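PDB 6U9J: heme utilization carrier protein, which probably carries heme in the cytosol as part of heme uptake and utilization, and is linked to anaerobic heme degradation. Local coordinates for residues V1-F6 against V30-S35. Sequence-based numbering, arbitrary orientation.
Sequences VSLQEF and VRNLPS
L3 and Q4 pack against N32 in a small surface contact in the helical N-terminal part of this ChuX/HutX-family protein: the first turn of helix 3-7 meets N32, which follows R31 of helix 26-31, just before the chain runs into the edge strand 36-40 of the six-stranded antiparallel sheet. The buried surface, 158 Å² summed over both sides, comes from these three residues. N32 points its side chain at the N-terminal helix, where L3 meets the nitrogen end of its amide and Q4 the oxygen end. L3 CD2 lies 3.5 Å from N32 ND2; a chi1 of 174°, with CG trans to the backbone N, carries the leucine tip to the amide, crossing the asparagine at about a right angle, while its side chain also touches V18 and Y22 of helix 15-22. N32 ND2 is hydrogen-bonded to E28 O of helix 26-31, which helps fix the amide's rotation. N32 OD1 rests on the aliphatic part of Q4, 3.5 Å from both Q4 CB and Q4 CG, and the two amide planes are turned 32° apart. A water bridges the two backbones, donating to Q4 O at 3.2 Å and to N32 O at 2.6 Å.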
ATOM      1  N   VAL A   1      29.765 -19.155  -4.829  1.00 67.34           N
ATOM      2  CA  VAL A   1      30.097 -17.944  -4.088  1.00 65.55           C
ATOM      3  C   VAL A   1      29.460 -16.721  -4.736  1.00 60.69           C
ATOM      4  O   VAL A   1      28.952 -15.841  -4.044  1.00 60.80           O
ATOM      5  CB  VAL A   1      31.609 -17.771  -3.996  1.00 63.23           C
ATOM      6  N   SER A   2      29.488 -16.673  -6.066  1.00 61.70           N
ATOM      7  CA  SER A   2      28.937 -15.537  -6.788  1.00 61.20           C
ATOM      8  C   SER A   2      27.410 -15.575  -6.760  1.00 56.90           C
ATOM      9  O   SER A   2      26.787 -16.576  -6.395  1.00 50.89           O
ATOM     10  CB  SER A   2      29.446 -15.510  -8.229  1.00 61.38           C
ATOM     11  OG  SER A   2      28.830 -16.515  -9.019  1.00 59.58           O
ATOM     12  N   LEU A   3      26.806 -14.455  -7.162  1.00 51.81           N
ATOM     13  CA  LEU A   3      25.362 -14.297  -7.013  1.00 45.57           C
ATOM     14  C   LEU A   3      24.598 -15.282  -7.887  1.00 36.70           C
ATOM     15  O   LEU A   3      23.664 -15.945  -7.418  1.00 42.06           O
ATOM     16  CB  LEU A   3      24.957 -12.861  -7.336  1.00 39.23           C
ATOM     17  CG  LEU A   3      23.451 -12.587  -7.371  1.00 36.27           C
ATOM     18  CD1 LEU A   3      22.811 -12.842  -6.019  1.00 32.47           C
ATOM     19  CD2 LEU A   3      23.191 -11.154  -7.840  1.00 31.72           C
ATOM     20  N   GLN A   4      24.981 -15.396  -9.163  1.00 42.98           N
ATOM     21  CA  GLN A   4      24.248 -16.278 -10.062  1.00 43.19           C
ATOM     22  C   GLN A   4      24.407 -17.735  -9.642  1.00 53.54           C
ATOM     23  O   GLN A   4      23.439 -18.500  -9.655  1.00 46.83           O
ATOM     24  CB  GLN A   4      24.714 -16.087 -11.503  1.00 55.23           C
ATOM     25  CG  GLN A   4      23.657 -16.501 -12.517  1.00 57.09           C
ATOM     26  CD  GLN A   4      24.206 -17.330 -13.664  1.00 70.45           C
ATOM     27  OE1 GLN A   4      25.355 -17.163 -14.081  1.00 83.03           O
ATOM     28  NE2 GLN A   4      23.387 -18.241 -14.172  1.00 74.91           N
ATOM     29  N   GLU A   5      25.620 -18.132  -9.256  1.00 51.34           N
ATOM     30  CA  GLU A   5      25.826 -19.492  -8.765  1.00 49.97           C
ATOM     31  C   GLU A   5      24.991 -19.750  -7.518  1.00 43.75           C
ATOM     32  O   GLU A   5      24.373 -20.813  -7.388  1.00 44.10           O
ATOM     33  CB  GLU A   5      27.314 -19.726  -8.489  1.00 59.26           C
ATOM     34  CG  GLU A   5      28.200 -19.528  -9.714  1.00 69.75           C
ATOM     35  CD  GLU A   5      29.675 -19.754  -9.422  1.00 85.72           C
ATOM     36  OE1 GLU A   5      30.436 -20.023 -10.378  1.00 80.66           O
ATOM     37  OE2 GLU A   5      30.074 -19.661  -8.242  1.00 84.18           O
ATOM     38  N   PHE A   6      24.936 -18.779  -6.604  1.00 41.01           N
ATOM     39  CA  PHE A   6      24.132 -18.938  -5.397  1.00 38.56           C
ATOM     40  C   PHE A   6      22.657 -19.139  -5.728  1.00 46.41           C
ATOM     41  O   PHE A   6      21.971 -19.929  -5.071  1.00 35.92           O
ATOM     42  CB  PHE A   6      24.318 -17.723  -4.489  1.00 29.43           C
ATOM     43  CG  PHE A   6      23.471 -17.754  -3.244  1.00 41.19           C
ATOM     44  CD1 PHE A   6      23.756 -18.640  -2.218  1.00 40.21           C
ATOM     45  CD2 PHE A   6      22.394 -16.890  -3.096  1.00 42.11           C
ATOM     46  CE1 PHE A   6      22.980 -18.672  -1.072  1.00 41.53           C
ATOM     47  CE2 PHE A   6      21.614 -16.917  -1.954  1.00 37.53           C
ATOM     48  CZ  PHE A   6      21.909 -17.807  -0.939  1.00 50.46           C
ATOM     49  N   VAL A  30      17.050 -10.465  -9.183  1.00 22.01           N
ATOM     50  CA  VAL A  30      16.027 -11.038 -10.049  1.00 22.76           C
ATOM     51  C   VAL A  30      16.609 -11.406 -11.409  1.00 22.80           C
ATOM     52  O   VAL A  30      16.235 -12.424 -12.002  1.00 24.00           O
ATOM     53  CB  VAL A  30      14.838 -10.066 -10.168  1.00 18.87           C
ATOM     54  CG1 VAL A  30      13.969 -10.435 -11.352  1.00 22.44           C
ATOM     55  CG2 VAL A  30      14.023 -10.107  -8.874  1.00 20.40           C
ATOM     56  N   ARG A  31      17.517 -10.576 -11.934  1.00 23.45           N
ATOM     57  CA  ARG A  31      18.135 -10.864 -13.225  1.00 25.98           C
ATOM     58  C   ARG A  31      18.883 -12.185 -13.211  1.00 32.14           C
ATOM     59  O   ARG A  31      18.961 -12.865 -14.239  1.00 35.58           O
ATOM     60  CB  ARG A  31      19.104  -9.750 -13.606  1.00 27.03           C
ATOM     61  CG  ARG A  31      18.455  -8.452 -14.000  1.00 27.27           C
ATOM     62  CD  ARG A  31      19.515  -7.521 -14.558  1.00 31.60           C
ATOM     63  NE  ARG A  31      18.991  -6.193 -14.840  1.00 29.64           N
ATOM     64  CZ  ARG A  31      18.357  -5.861 -15.959  1.00 31.59           C
ATOM     65  NH1 ARG A  31      17.926  -4.620 -16.124  1.00 34.19           N
ATOM     66  NH2 ARG A  31      18.156  -6.767 -16.909  1.00 34.33           N
ATOM     67  N   ASN A  32      19.438 -12.558 -12.064  1.00 30.42           N
ATOM     68  CA  ASN A  32      20.271 -13.744 -11.943  1.00 29.07           C
ATOM     69  C   ASN A  32      19.496 -14.977 -11.507  1.00 31.76           C
ATOM     70  O   ASN A  32      20.099 -16.037 -11.305  1.00 31.75           O
ATOM     71  CB  ASN A  32      21.420 -13.461 -10.978  1.00 31.99           C
ATOM     72  CG  ASN A  32      22.462 -12.555 -11.586  1.00 38.67           C
ATOM     73  OD1 ASN A  32      23.275 -12.991 -12.402  1.00 41.82           O
ATOM     74  ND2 ASN A  32      22.439 -11.285 -11.208  1.00 40.40           N
ATOM     75  N   LEU A  33      18.178 -14.870 -11.378  1.00 28.93           N
ATOM     76  CA  LEU A  33      17.349 -16.028 -11.085  1.00 29.56           C
ATOM     77  C   LEU A  33      17.350 -17.000 -12.264  1.00 26.98           C
ATOM     78  O   LEU A  33      17.552 -16.601 -13.414  1.00 34.02           O
ATOM     79  CB  LEU A  33      15.914 -15.590 -10.788  1.00 22.36           C
ATOM     80  CG  LEU A  33      15.658 -14.939  -9.430  1.00 25.86           C
ATOM     81  CD1 LEU A  33      14.238 -14.395  -9.364  1.00 25.91           C
ATOM     82  CD2 LEU A  33      15.913 -15.936  -8.307  1.00 27.36           C
ATOM     83  N   PRO A  34      17.120 -18.291 -12.006  1.00 31.84           N
ATOM     84  CA  PRO A  34      17.015 -19.239 -13.126  1.00 33.23           C
ATOM     85  C   PRO A  34      15.785 -19.027 -13.991  1.00 37.03           C
ATOM     86  O   PRO A  34      15.815 -19.382 -15.175  1.00 37.89           O
ATOM     87  CB  PRO A  34      16.983 -20.610 -12.435  1.00 33.66           C
ATOM     88  CG  PRO A  34      16.665 -20.336 -11.005  1.00 38.21           C
ATOM     89  CD  PRO A  34      17.181 -18.965 -10.699  1.00 30.98           C
ATOM     90  N   SER A  35      14.698 -18.464 -13.452  1.00 31.43           N
ATOM     91  CA  SER A  35      13.444 -18.350 -14.197  1.00 32.39           C
ATOM     92  C   SER A  35      12.879 -16.940 -14.024  1.00 25.62           C
ATOM     93  O   SER A  35      11.961 -16.729 -13.221  1.00 26.37           O
ATOM     94  CB  SER A  35      12.450 -19.404 -13.740  1.00 31.11           C
ATOM     95  OG  SER A  35      11.262 -19.340 -14.508  1.00 38.38           O
TER
HETATM   96  O   HOH W   1      20.897 -18.500 -11.536  1.00 41.83           O